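Local coordinates for Atu0111 protein (Agrobacterium tumefaciens, PDB 2FSQ) that is of unknown function but belongs to the 2H clan, whose characterised members include phosphoesterases, so it may act on phosphoester bonds, at residues Glu40-Thr44 / Gly90-Ser94; Thr78-His84 / Met229-Lys233; Arg219-Phe223 / Glu234-Asp239. One frame throughout, in Å; residues are numbered along the deposited sequence.

Contact 1. Residues Glu40-Thr44 / Gly90-Ser94; sequences EPGNT and GVIES
Glu40, just before strand 42-48, meets Ser94, just after strand 90-92: Ser94 OG donates to Glu40 OE1 (2.6 Å), which receives it on its anti lone pair, away from OE2. Glu40 gets there with CG anti to its backbone N (chi1 -166°) and an extended chain, which carries the carboxylate across to Ser94. On the way it passes slantwise over the tip of Ile92, whose CD1 lies 3.6 Å from Glu40 OE1. A salt bridge from Arg30 to OE2 leaves both carboxylate oxygens engaged. Next along, Pro41 and Glu93 run side by side in the same direction, Pro41 CD being 3.7 Å from Glu93 CB; the Glu93 carboxylate turns to Arg96. Their backbones are tied by Glu93 N to Pro41 O (2.8 Å). Gly42 and Ile92 form a non-hydrogen-bonded antiparallel pair, their CA atoms 4.0 Å apart.

Asn43 binds Val91 twice. Its N donates to Val91 O at 2.9 Å, while Val91 N turns to Asn43 OD1 (3.0 Å) instead of the Asn43 carbonyl, to which its angle is poor. Chi1 of 55° swings the amide across to this N-H, which reaches OD1 from above the carbonyl plane, 40° out of it and off either lone pair. The amide also crosses Val91 CG2, 3.7 Å from Asn43 ND2, and ND2 is held by Thr115 of helix 111-121, so both ends of the group are fixed. Asn43 O lies near a water that can donate to it. This is an irregular antiparallel pairing in which an asparagine side chain takes the N-H that a backbone carbonyl would normally receive, at the edge of the four-stranded sheet that a helix covers in this alpha-beta fold.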
ATOM      1  N   GLU A  40      -1.410 -14.798  -4.838  1.00 14.94           N
ATOM      2  CA  GLU A  40      -1.596 -13.734  -5.828  1.00 15.35           C
ATOM      3  C   GLU A  40      -0.211 -13.119  -6.124  1.00 15.33           C
ATOM      4  O   GLU A  40       0.071 -11.985  -5.714  1.00 16.13           O
ATOM      5  CB  GLU A  40      -2.575 -12.680  -5.276  1.00 15.04           C
ATOM      6  CG  GLU A  40      -3.087 -11.725  -6.344  1.00 16.09           C
ATOM      7  CD  GLU A  40      -3.933 -10.576  -5.780  1.00 15.68           C
ATOM      8  OE1 GLU A  40      -4.464  -9.779  -6.584  1.00 17.35           O
ATOM      9  OE2 GLU A  40      -4.045 -10.453  -4.540  1.00 19.29           O
ATOM     10  N   PRO A  41       0.682 -13.895  -6.771  1.00 14.86           N
ATOM     11  CA  PRO A  41       2.086 -13.464  -6.822  1.00 14.76           C
ATOM     12  C   PRO A  41       2.357 -12.286  -7.731  1.00 14.24           C
ATOM     13  O   PRO A  41       1.691 -12.101  -8.741  1.00 14.32           O
ATOM     14  CB  PRO A  41       2.844 -14.692  -7.341  1.00 14.73           C
ATOM     15  CG  PRO A  41       1.859 -15.821  -7.279  1.00 17.92           C
ATOM     16  CD  PRO A  41       0.488 -15.246  -7.336  1.00 15.39           C
ATOM     17  N   GLY A  42       3.372 -11.514  -7.370  1.00 13.73           N
ATOM     18  CA  GLY A  42       3.742 -10.355  -8.160  1.00 13.72           C
ATOM     19  C   GLY A  42       5.064  -9.792  -7.704  1.00 13.50           C
ATOM     20  O   GLY A  42       5.806 -10.433  -6.938  1.00 14.37           O
ATOM     21  N   ASN A  43       5.347  -8.579  -8.162  1.00 13.28           N
ATOM     22  CA  ASN A  43       6.514  -7.854  -7.718  1.00 12.71           C
ATOM     23  C   ASN A  43       6.160  -6.368  -7.612  1.00 12.84           C
ATOM     24  O   ASN A  43       5.071  -5.959  -8.035  1.00 12.87           O
ATOM     25  CB  ASN A  43       7.730  -8.139  -8.616  1.00 13.50           C
ATOM     26  CG  ASN A  43       7.469  -7.865 -10.084  1.00 14.12           C
ATOM     27  OD1 ASN A  43       6.946  -6.818 -10.451  1.00 14.42           O
ATOM     28  ND2 ASN A  43       7.891  -8.793 -10.941  1.00 15.34           N
ATOM     29  N   THR A  44       7.035  -5.582  -6.990  1.00 12.72           N
ATOM     30  CA  THR A  44       6.664  -4.226  -6.602  1.00 12.22           C
ATOM     31  C   THR A  44       7.876  -3.496  -6.048  1.00 12.45           C
ATOM     32  O   THR A  44       8.850  -4.140  -5.667  1.00 13.28           O
ATOM     33  CB  THR A  44       5.542  -4.262  -5.535  1.00 12.21           C
ATOM     34  OG1 THR A  44       5.119  -2.935  -5.212  1.00 14.65           O
ATOM     35  CG2 THR A  44       5.994  -4.953  -4.267  1.00 13.56           C
ATOM     36  N   GLY A  90       4.616  -3.065  -9.211  1.00 11.92           N
ATOM     37  CA  GLY A  90       5.123  -3.916 -10.291  1.00 12.07           C
ATOM     38  C   GLY A  90       3.948  -4.693 -10.886  1.00 11.95           C
ATOM     39  O   GLY A  90       2.796  -4.259 -10.835  1.00 12.41           O
ATOM     40  N   VAL A  91       4.229  -5.867 -11.428  1.00 11.99           N
ATOM     41  CA  VAL A  91       3.163  -6.680 -12.029  1.00 12.23           C
ATOM     42  C   VAL A  91       2.557  -7.621 -11.004  1.00 11.90           C
ATOM     43  O   VAL A  91       3.132  -7.861  -9.939  1.00 12.58           O
ATOM     44  CB  VAL A  91       3.647  -7.492 -13.269  1.00 12.53           C
ATOM     45  CG1 VAL A  91       4.136  -6.547 -14.349  1.00 13.13           C
ATOM     46  CG2 VAL A  91       4.734  -8.494 -12.868  1.00 14.17           C
ATOM     47  N   ILE A  92       1.390  -8.165 -11.330  1.00 11.73           N
ATOM     48  CA  ILE A  92       0.734  -9.126 -10.447  1.00 12.37           C
ATOM     49  C   ILE A  92      -0.072 -10.136 -11.262  1.00 12.73           C
ATOM     50  O   ILE A  92      -0.623  -9.802 -12.318  1.00 12.40           O
ATOM     51  CB  ILE A  92      -0.117  -8.394  -9.336  1.00 12.23           C
ATOM     52  CG1 ILE A  92      -0.448  -9.337  -8.174  1.00 12.37           C
ATOM     53  CG2 ILE A  92      -1.376  -7.741  -9.936  1.00 12.95           C
ATOM     54  CD1 ILE A  92      -1.102  -8.616  -6.957  1.00 13.68           C
ATOM     55  N   GLU A  93      -0.140 -11.369 -10.754  1.00 13.33           N
ATOM     56  CA  GLU A  93      -0.762 -12.487 -11.452  1.00 14.40           C
ATOM     57  C   GLU A  93      -2.211 -12.217 -11.854  1.00 13.51           C
ATOM     58  O   GLU A  93      -2.677 -12.691 -12.900  1.00 13.79           O
ATOM     59  CB  GLU A  93      -0.700 -13.709 -10.535  1.00 15.32           C
ATOM     60  CG  GLU A  93      -1.434 -14.934 -11.063  1.00 18.62           C
ATOM     61  CD  GLU A  93      -0.832 -15.473 -12.352  1.00 22.85           C
ATOM     62  OE1 GLU A  93       0.405 -15.455 -12.488  1.00 26.68           O
ATOM     63  OE2 GLU A  93      -1.605 -15.922 -13.223  1.00 27.03           O
ATOM     64  N   SER A  94      -2.899 -11.453 -11.002  1.00 13.37           N
ATOM     65  CA  SER A  94      -4.306 -11.145 -11.148  1.00 13.94           C
ATOM     66  C   SER A  94      -4.615 -10.008 -12.118  1.00 13.99           C
ATOM     67  O   SER A  94      -5.786  -9.681 -12.315  1.00 14.58           O
ATOM     68  CB  SER A  94      -4.897 -10.797  -9.784  1.00 14.06           C
ATOM     69  OG  SER A  94      -4.084  -9.833  -9.130  1.00 14.98           O
TER
HETATM   70  O   HOH W   1       2.227  -5.379  -7.657  1.00 19.61           O

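Contact 2. Residues Thr78-His84 / Met229-Lys233; sequences TPVSSLH and MNHFK
At the start of strand 84-92, which opens with a His-x-Thr sequence of the kind that names the 2H clan, the ring of His84 stands edge-on over the face of Phe232. The stack is T-shaped but well short of perpendicular: centroids lie 4.4 Å apart, planes at 54°, with His84 NE2 3.4 Å from Phe232 CE2. Chi1 of 57° swings the imidazole toward the Phe232 loop, and Phe226 packs against the same phenyl ring.

Beside the stack the 3-10 turn 80-82 rests on the loop. Pro79 and Asn230 cross nearly at right angles, Pro79 CD 3.2 Å from Asn230 ND2, and Ser82 CB sits 3.4 Å from Asn230 O. Ser82 OG donates in plane to a lone pair of Pro79 O (2.7 Å), which also accepts from Ser82 N, so the turn is fastened to itself. Waters do the polar bridging between the segments: one joins Ser81 OG, Asn230 O and His231 ND1, and another binds Met229 O, a selenomethionine carbonyl, and weakly His84 NE2. An acetic acid molecule, probably from the crystallisation liquor, lies about 4 Å from the His84 side chain and may mark a pocket, consistent with the active-site groove of 2H proteins.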
ATOM      1  N   THR A  78      -3.143  -7.250   7.509  1.00 13.86           N
ATOM      2  CA  THR A  78      -1.883  -7.810   7.055  1.00 13.85           C
ATOM      3  C   THR A  78      -0.914  -7.909   8.252  1.00 14.24           C
ATOM      4  O   THR A  78      -1.088  -7.221   9.256  1.00 14.47           O
ATOM      5  CB  THR A  78      -1.297  -6.899   5.969  1.00 14.36           C
ATOM      6  OG1 THR A  78      -1.189  -5.574   6.510  1.00 13.80           O
ATOM      7  CG2 THR A  78      -2.240  -6.842   4.771  1.00 15.05           C
ATOM      8  N   PRO A  79       0.120  -8.753   8.148  1.00 14.37           N
ATOM      9  CA  PRO A  79       1.061  -8.883   9.273  1.00 14.54           C
ATOM     10  C   PRO A  79       1.818  -7.586   9.553  1.00 14.36           C
ATOM     11  O   PRO A  79       2.127  -6.833   8.637  1.00 14.22           O
ATOM     12  CB  PRO A  79       2.043  -9.976   8.801  1.00 15.25           C
ATOM     13  CG  PRO A  79       1.238 -10.745   7.780  1.00 15.04           C
ATOM     14  CD  PRO A  79       0.428  -9.699   7.060  1.00 15.12           C
ATOM     15  N   VAL A  80       2.152  -7.345  10.812  1.00 14.93           N
ATOM     16  CA  VAL A  80       2.946  -6.174  11.141  1.00 15.17           C
ATOM     17  C   VAL A  80       4.249  -6.143  10.333  1.00 14.89           C
ATOM     18  O   VAL A  80       4.659  -5.081   9.827  1.00 15.86           O
ATOM     19  CB  VAL A  80       3.219  -6.097  12.657  1.00 15.74           C
ATOM     20  CG1 VAL A  80       4.268  -5.021  12.957  1.00 16.64           C
ATOM     21  CG2 VAL A  80       1.909  -5.846  13.406  1.00 17.68           C
ATOM     22  N   SER A  81       4.894  -7.293  10.156  1.00 14.69           N
ATOM     23  CA  SER A  81       6.176  -7.307   9.452  1.00 14.62           C
ATOM     24  C   SER A  81       6.058  -7.011   7.941  1.00 14.76           C
ATOM     25  O   SER A  81       7.079  -6.842   7.276  1.00 16.49           O
ATOM     26  CB  SER A  81       6.916  -8.633   9.636  1.00 15.94           C
ATOM     27  OG  SER A  81       6.166  -9.699   9.070  1.00 15.33           O
ATOM     28  N   SER A  82       4.824  -6.998   7.420  1.00 13.86           N
ATOM     29  CA  SER A  82       4.570  -6.696   6.003  1.00 13.38           C
ATOM     30  C   SER A  82       4.321  -5.232   5.733  1.00 13.05           C
ATOM     31  O   SER A  82       4.204  -4.858   4.576  1.00 12.94           O
ATOM     32  CB  SER A  82       3.364  -7.467   5.470  1.00 12.65           C
ATOM     33  OG  SER A  82       2.152  -6.909   5.963  1.00 13.02           O
ATOM     34  N   LEU A  83       4.192  -4.414   6.774  1.00 13.64           N
ATOM     35  CA  LEU A  83       3.777  -3.025   6.572  1.00 12.74           C
ATOM     36  C   LEU A  83       4.761  -2.265   5.702  1.00 13.23           C
ATOM     37  O   LEU A  83       5.979  -2.343   5.881  1.00 14.23           O
ATOM     38  CB  LEU A  83       3.583  -2.315   7.912  1.00 13.14           C
ATOM     39  CG  LEU A  83       2.419  -2.839   8.769  1.00 14.44           C
ATOM     40  CD1 LEU A  83       2.394  -2.198  10.173  1.00 15.69           C
ATOM     41  CD2 LEU A  83       1.044  -2.715   8.080  1.00 16.44           C
ATOM     42  N   HIS A  84       4.216  -1.534   4.730  1.00 12.48           N
ATOM     43  CA  HIS A  84       5.058  -0.846   3.767  1.00 11.79           C
ATOM     44  C   HIS A  84       4.269   0.239   3.081  1.00 12.01           C
ATOM     45  O   HIS A  84       3.038   0.199   3.053  1.00 11.74           O
ATOM     46  CB  HIS A  84       5.529  -1.822   2.666  1.00 11.78           C
ATOM     47  CG  HIS A  84       4.399  -2.488   1.941  1.00 12.14           C
ATOM     48  ND1 HIS A  84       3.921  -2.084   0.708  1.00 14.74           N
ATOM     49  CD2 HIS A  84       3.658  -3.562   2.296  1.00 11.04           C
ATOM     50  CE1 HIS A  84       2.912  -2.868   0.353  1.00 11.35           C
ATOM     51  NE2 HIS A  84       2.740  -3.776   1.299  1.00 14.63           N
HETATM   52  N   MSE A 229      -0.176 -11.100   0.128  1.00 13.97           N
HETATM   53  CA  MSE A 229      -0.029  -9.818   0.834  1.00 13.90           C
HETATM   54  C   MSE A 229       0.732  -9.908   2.145  1.00 14.32           C
HETATM   55  O   MSE A 229       0.929  -8.893   2.814  1.00 14.21           O
HETATM   56  CB  MSE A 229      -1.405  -9.230   1.119  1.00 14.10           C
HETATM   57  CG  MSE A 229      -2.188  -8.866  -0.126  1.00 14.69           C
HETATM   58 SE   MSE A 229      -1.257  -7.668  -1.419  0.70 19.38          SE
HETATM   59  CE  MSE A 229      -0.776  -8.970  -2.764  1.00 17.35           C
ATOM     60  N   ASN A 230       1.147 -11.113   2.522  1.00 13.42           N
ATOM     61  CA  ASN A 230       1.739 -11.324   3.852  1.00 13.82           C
ATOM     62  C   ASN A 230       3.226 -10.990   3.979  1.00 14.30           C
ATOM     63  O   ASN A 230       3.723 -10.831   5.094  1.00 14.53           O
ATOM     64  CB  ASN A 230       1.531 -12.778   4.295  1.00 14.90           C
ATOM     65  CG  ASN A 230       0.094 -13.099   4.596  1.00 16.03           C
ATOM     66  OD1 ASN A 230      -0.412 -14.173   4.232  1.00 21.11           O
ATOM     67  ND2 ASN A 230      -0.577 -12.189   5.266  1.00 16.39           N
ATOM     68  N   HIS A 231       3.947 -10.970   2.866  1.00 14.35           N
ATOM     69  CA  HIS A 231       5.404 -10.835   2.920  1.00 14.48           C
ATOM     70  C   HIS A 231       5.969 -10.374   1.598  1.00 14.81           C
ATOM     71  O   HIS A 231       5.564 -10.864   0.541  1.00 14.67           O
ATOM     72  CB  HIS A 231       6.035 -12.172   3.340  1.00 14.84           C
ATOM     73  CG  HIS A 231       7.502 -12.089   3.597  1.00 15.57           C
ATOM     74  ND1 HIS A 231       8.036 -11.427   4.687  1.00 18.82           N
ATOM     75  CD2 HIS A 231       8.553 -12.579   2.900  1.00 17.53           C
ATOM     76  CE1 HIS A 231       9.354 -11.516   4.645  1.00 20.46           C
ATOM     77  NE2 HIS A 231       9.693 -12.215   3.577  1.00 19.86           N
ATOM     78  N   PHE A 232       6.913  -9.443   1.681  1.00 14.66           N
ATOM     79  CA  PHE A 232       7.553  -8.834   0.508  1.00 15.01           C
ATOM     80  C   PHE A 232       9.056  -9.000   0.649  1.00 15.58           C
ATOM     81  O   PHE A 232       9.671  -8.381   1.518  1.00 16.41           O
ATOM     82  CB  PHE A 232       7.158  -7.359   0.393  1.00 14.81           C
ATOM     83  CG  PHE A 232       5.686  -7.175   0.232  1.00 13.91           C
ATOM     84  CD1 PHE A 232       5.129  -7.075  -1.041  1.00 13.92           C
ATOM     85  CD2 PHE A 232       4.840  -7.158   1.334  1.00 15.28           C
ATOM     86  CE1 PHE A 232       3.766  -6.957  -1.207  1.00 14.85           C
ATOM     87  CE2 PHE A 232       3.468  -7.074   1.180  1.00 15.05           C
ATOM     88  CZ  PHE A 232       2.927  -6.951  -0.101  1.00 14.35           C
ATOM     89  N   LYS A 233       9.630  -9.875  -0.175  1.00 16.11           N
ATOM     90  CA  LYS A 233      11.042 -10.191  -0.083  1.00 16.85           C
ATOM     91  C   LYS A 233      11.835  -9.192  -0.904  1.00 16.91           C
ATOM     92  O   LYS A 233      11.604  -9.055  -2.100  1.00 16.51           O
ATOM     93  CB  LYS A 233      11.268 -11.609  -0.587  1.00 17.41           C
ATOM     94  CG  LYS A 233      12.719 -12.004  -0.660  1.00 20.93           C
ATOM     95  CD  LYS A 233      12.850 -13.503  -0.945  1.00 25.74           C
ATOM     96  CE  LYS A 233      14.285 -13.898  -1.266  1.00 30.14           C
ATOM     97  NZ  LYS A 233      15.258 -13.495  -0.223  1.00 33.55           N
TER
HETATM   98  O   HOH W   2       6.113 -10.036   6.315  1.00 14.56           O
HETATM   99  O   HOH W   3       7.219  -8.046   4.109  1.00 16.38           O
HETATM  100  O   HOH W   4       0.422  -6.195   2.246  1.00 14.59           O

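Contact 3. Residues Arg219-Phe223 / Glu234-Asp239; sequences RPPAF and ELVVFD
Phe238 carries CG anti to its carbonyl carbon (chi1 -55°), which lays its ring along the Pro221-Phe223 backbone; Phe223 holds CG anti to its N (chi1 177°) and sends its ring off the same side of the sheet, toward Leu235 and Val236. Phe238 CD2 thus lies 3.3 Å from Pro221 O, and CE2 is 4.0 Å from Phe223 CB. Val236 O stands over one face of the Phe238 ring, near its rim, while Val236 CG2 meets the edge of the Phe223 ring.

The backbones run antiparallel, with Phe223 N donating to Val236 O and Phe238 N to Pro221 O, both at 2.8 Å. Phe223 O is gripped twice, by Leu235 N at 2.7 Å and by Val236 N at 3.2 Å: the classic beta bulge of the hairpin formed by strands 222-226 and 233-237. Beyond it, Ala222 and Val237 make a non-hydrogen-bonded pair, Ala222 CB 4.2 Å from Val237 CG2.

On the Ala222 side of the sheet, Arg219 NH1 forms a salt bridge with Glu234 OE2 at 3.1 Å, while its NE binds Leu49 O. The Glu234 oxygen lies near the guanidinium plane, yet the N-H meets it from far above the carboxylate plane, 82° out. Arg219 has two modelled conformers, so this link is doubtful as a constant feature. A water joins OE2 to Pro220 O, and on the Phe238 side Trp159 and Phe163 of helix 150-167 pack on the ring.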
ATOM      1  N   ARG A 219      12.400   2.214   5.451  0.50 14.42           N
ATOM      2  CA  ARG A 219      13.587   1.748   4.762  0.50 15.22           C
ATOM      3  C   ARG A 219      13.647   2.426   3.387  0.50 16.18           C
ATOM      4  O   ARG A 219      12.628   2.899   2.883  0.50 16.19           O
ATOM      5  CB  ARG A 219      13.517   0.230   4.549  0.50 15.36           C
ATOM      6  CG  ARG A 219      13.073  -0.619   5.739  0.50 15.93           C
ATOM      7  CD  ARG A 219      13.333  -2.089   5.412  0.50 14.41           C
ATOM      8  NE  ARG A 219      12.719  -3.010   6.367  0.50 15.64           N
ATOM      9  CZ  ARG A 219      12.448  -4.287   6.106  0.50 17.24           C
ATOM     10  NH1 ARG A 219      12.740  -4.811   4.921  0.50 17.87           N
ATOM     11  NH2 ARG A 219      11.880  -5.050   7.029  0.50 20.04           N
ATOM     12  N   PRO A 220      14.832   2.445   2.756  1.00 16.43           N
ATOM     13  CA  PRO A 220      14.924   2.915   1.366  1.00 16.56           C
ATOM     14  C   PRO A 220      14.047   2.063   0.425  1.00 15.42           C
ATOM     15  O   PRO A 220      13.760   0.898   0.723  1.00 15.58           O
ATOM     16  CB  PRO A 220      16.396   2.708   1.010  1.00 17.18           C
ATOM     17  CG  PRO A 220      17.098   2.588   2.301  1.00 18.76           C
ATOM     18  CD  PRO A 220      16.149   2.055   3.305  1.00 17.15           C
ATOM     19  N   PRO A 221      13.641   2.636  -0.707  1.00 14.91           N
ATOM     20  CA  PRO A 221      12.812   1.849  -1.632  1.00 14.03           C
ATOM     21  C   PRO A 221      13.535   0.587  -2.090  1.00 13.98           C
ATOM     22  O   PRO A 221      14.756   0.602  -2.293  1.00 15.07           O
ATOM     23  CB  PRO A 221      12.621   2.792  -2.824  1.00 14.34           C
ATOM     24  CG  PRO A 221      12.834   4.169  -2.258  1.00 14.39           C
ATOM     25  CD  PRO A 221      13.919   3.991  -1.215  1.00 14.89           C
ATOM     26  N   ALA A 222      12.780  -0.491  -2.255  1.00 13.80           N
ATOM     27  CA  ALA A 222      13.338  -1.758  -2.667  1.00 13.91           C
ATOM     28  C   ALA A 222      12.398  -2.462  -3.628  1.00 13.58           C
ATOM     29  O   ALA A 222      11.188  -2.500  -3.398  1.00 13.12           O
ATOM     30  CB  ALA A 222      13.595  -2.647  -1.434  1.00 14.84           C
ATOM     31  N   PHE A 223      12.978  -3.062  -4.665  1.00 14.42           N
ATOM     32  CA  PHE A 223      12.231  -3.939  -5.560  1.00 15.10           C
ATOM     33  C   PHE A 223      12.078  -5.296  -4.868  1.00 15.08           C
ATOM     34  O   PHE A 223      13.078  -5.893  -4.426  1.00 15.61           O
ATOM     35  CB  PHE A 223      12.953  -4.070  -6.913  1.00 15.60           C
ATOM     36  CG  PHE A 223      12.287  -5.021  -7.869  1.00 15.77           C
ATOM     37  CD1 PHE A 223      10.989  -4.789  -8.316  1.00 16.08           C
ATOM     38  CD2 PHE A 223      12.956  -6.145  -8.323  1.00 16.96           C
ATOM     39  CE1 PHE A 223      10.367  -5.656  -9.188  1.00 15.88           C
ATOM     40  CE2 PHE A 223      12.344  -7.017  -9.207  1.00 17.16           C
ATOM     41  CZ  PHE A 223      11.054  -6.770  -9.647  1.00 17.09           C
ATOM     42  N   GLU A 234      12.758  -8.478  -0.254  1.00 16.82           N
ATOM     43  CA  GLU A 234      13.581  -7.488  -0.939  1.00 17.50           C
ATOM     44  C   GLU A 234      14.621  -8.139  -1.838  1.00 17.80           C
ATOM     45  O   GLU A 234      15.403  -8.995  -1.395  1.00 19.27           O
ATOM     46  CB  GLU A 234      14.267  -6.541   0.051  1.00 17.99           C
ATOM     47  CG  GLU A 234      13.310  -5.708   0.895  1.00 19.71           C
ATOM     48  CD  GLU A 234      14.023  -4.628   1.675  1.00 20.77           C
ATOM     49  OE1 GLU A 234      15.244  -4.779   1.916  1.00 27.42           O
ATOM     50  OE2 GLU A 234      13.368  -3.642   2.075  1.00 21.31           O
ATOM     51  N   LEU A 235      14.634  -7.716  -3.094  1.00 17.80           N
ATOM     52  CA  LEU A 235      15.586  -8.253  -4.071  1.00 18.06           C
ATOM     53  C   LEU A 235      16.649  -7.229  -4.455  1.00 18.60           C
ATOM     54  O   LEU A 235      17.837  -7.562  -4.552  1.00 19.84           O
ATOM     55  CB  LEU A 235      14.850  -8.763  -5.325  1.00 18.54           C
ATOM     56  CG  LEU A 235      13.778  -9.838  -5.113  1.00 19.22           C
ATOM     57  CD1 LEU A 235      13.072 -10.161  -6.428  1.00 20.96           C
ATOM     58  CD2 LEU A 235      14.341 -11.116  -4.469  1.00 21.43           C
ATOM     59  N   VAL A 236      16.230  -5.980  -4.682  1.00 18.86           N
ATOM     60  CA  VAL A 236      17.160  -4.910  -5.031  1.00 18.78           C
ATOM     61  C   VAL A 236      16.831  -3.698  -4.185  1.00 19.21           C
ATOM     62  O   VAL A 236      15.717  -3.181  -4.260  1.00 19.24           O
ATOM     63  CB  VAL A 236      17.059  -4.482  -6.516  1.00 19.31           C
ATOM     64  CG1 VAL A 236      18.111  -3.416  -6.846  1.00 20.21           C
ATOM     65  CG2 VAL A 236      17.207  -5.670  -7.464  1.00 18.74           C
ATOM     66  N   VAL A 237      17.792  -3.251  -3.379  1.00 17.90           N
ATOM     67  CA  VAL A 237      17.586  -2.088  -2.525  1.00 18.89           C
ATOM     68  C   VAL A 237      18.182  -0.840  -3.179  1.00 19.14           C
ATOM     69  O   VAL A 237      19.346  -0.839  -3.627  1.00 20.38           O
ATOM     70  CB  VAL A 237      18.209  -2.310  -1.114  1.00 18.57           C
ATOM     71  CG1 VAL A 237      18.022  -1.068  -0.253  1.00 20.15           C
ATOM     72  CG2 VAL A 237      17.576  -3.529  -0.467  1.00 20.48           C
ATOM     73  N   PHE A 238      17.400   0.234  -3.207  1.00 19.09           N
ATOM     74  CA  PHE A 238      17.846   1.476  -3.816  1.00 19.86           C
ATOM     75  C   PHE A 238      18.286   2.439  -2.725  1.00 21.67           C
ATOM     76  O   PHE A 238      17.632   3.446  -2.461  1.00 22.01           O
ATOM     77  CB  PHE A 238      16.729   2.062  -4.699  1.00 18.54           C
ATOM     78  CG  PHE A 238      16.226   1.093  -5.739  1.00 17.40           C
ATOM     79  CD1 PHE A 238      17.040   0.720  -6.801  1.00 18.66           C
ATOM     80  CD2 PHE A 238      14.954   0.533  -5.633  1.00 17.04           C
ATOM     81  CE1 PHE A 238      16.585  -0.181  -7.760  1.00 19.49           C
ATOM     82  CE2 PHE A 238      14.489  -0.369  -6.583  1.00 18.04           C
ATOM     83  CZ  PHE A 238      15.302  -0.726  -7.643  1.00 17.24           C
ATOM     84  N   ASP A 239      19.394   2.088  -2.063  1.00 23.68           N
ATOM     85  CA  ASP A 239      19.905   2.867  -0.939  1.00 25.97           C
ATOM     86  C   ASP A 239      21.116   3.696  -1.344  1.00 27.05           C
ATOM     87  O   ASP A 239      21.292   4.003  -2.528  1.00 28.41           O
ATOM     88  CB  ASP A 239      20.201   1.980   0.286  1.00 26.82           C
ATOM     89  CG  ASP A 239      21.210   0.870   0.006  1.00 29.12           C
ATOM     90  OD1 ASP A 239      21.637   0.682  -1.158  1.00 32.13           O
ATOM     91  OD2 ASP A 239      21.576   0.175   0.983  1.00 32.04           O
TER
HETATM   92  O   HOH W   5      15.091  -1.339   1.871  1.00 20.11           O

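Contacts 1 and 3 belong to one antiparallel sheet: 40-44 lies in the strand beside 222-226, so Asn43 CB packs on Phe223, and each contact ties one edge strand to an inner one. Contact 1 is the most buried and relies on backbone bonds, with the side chains of Glu40 and Asn43 buried; contact 3, about 17 Å away between centres and partly buried, adds a bulge, aromatic packing and a salt bridge near the chain end. Contact 2, also partly buried, has no direct hydrogen bond across it and works through rings and water. Its segments interleave with those of both others along the chain: His84 begins the strand that ends in contact 1, Phe232 touches Thr44, and 229-233 runs straight into contact 3.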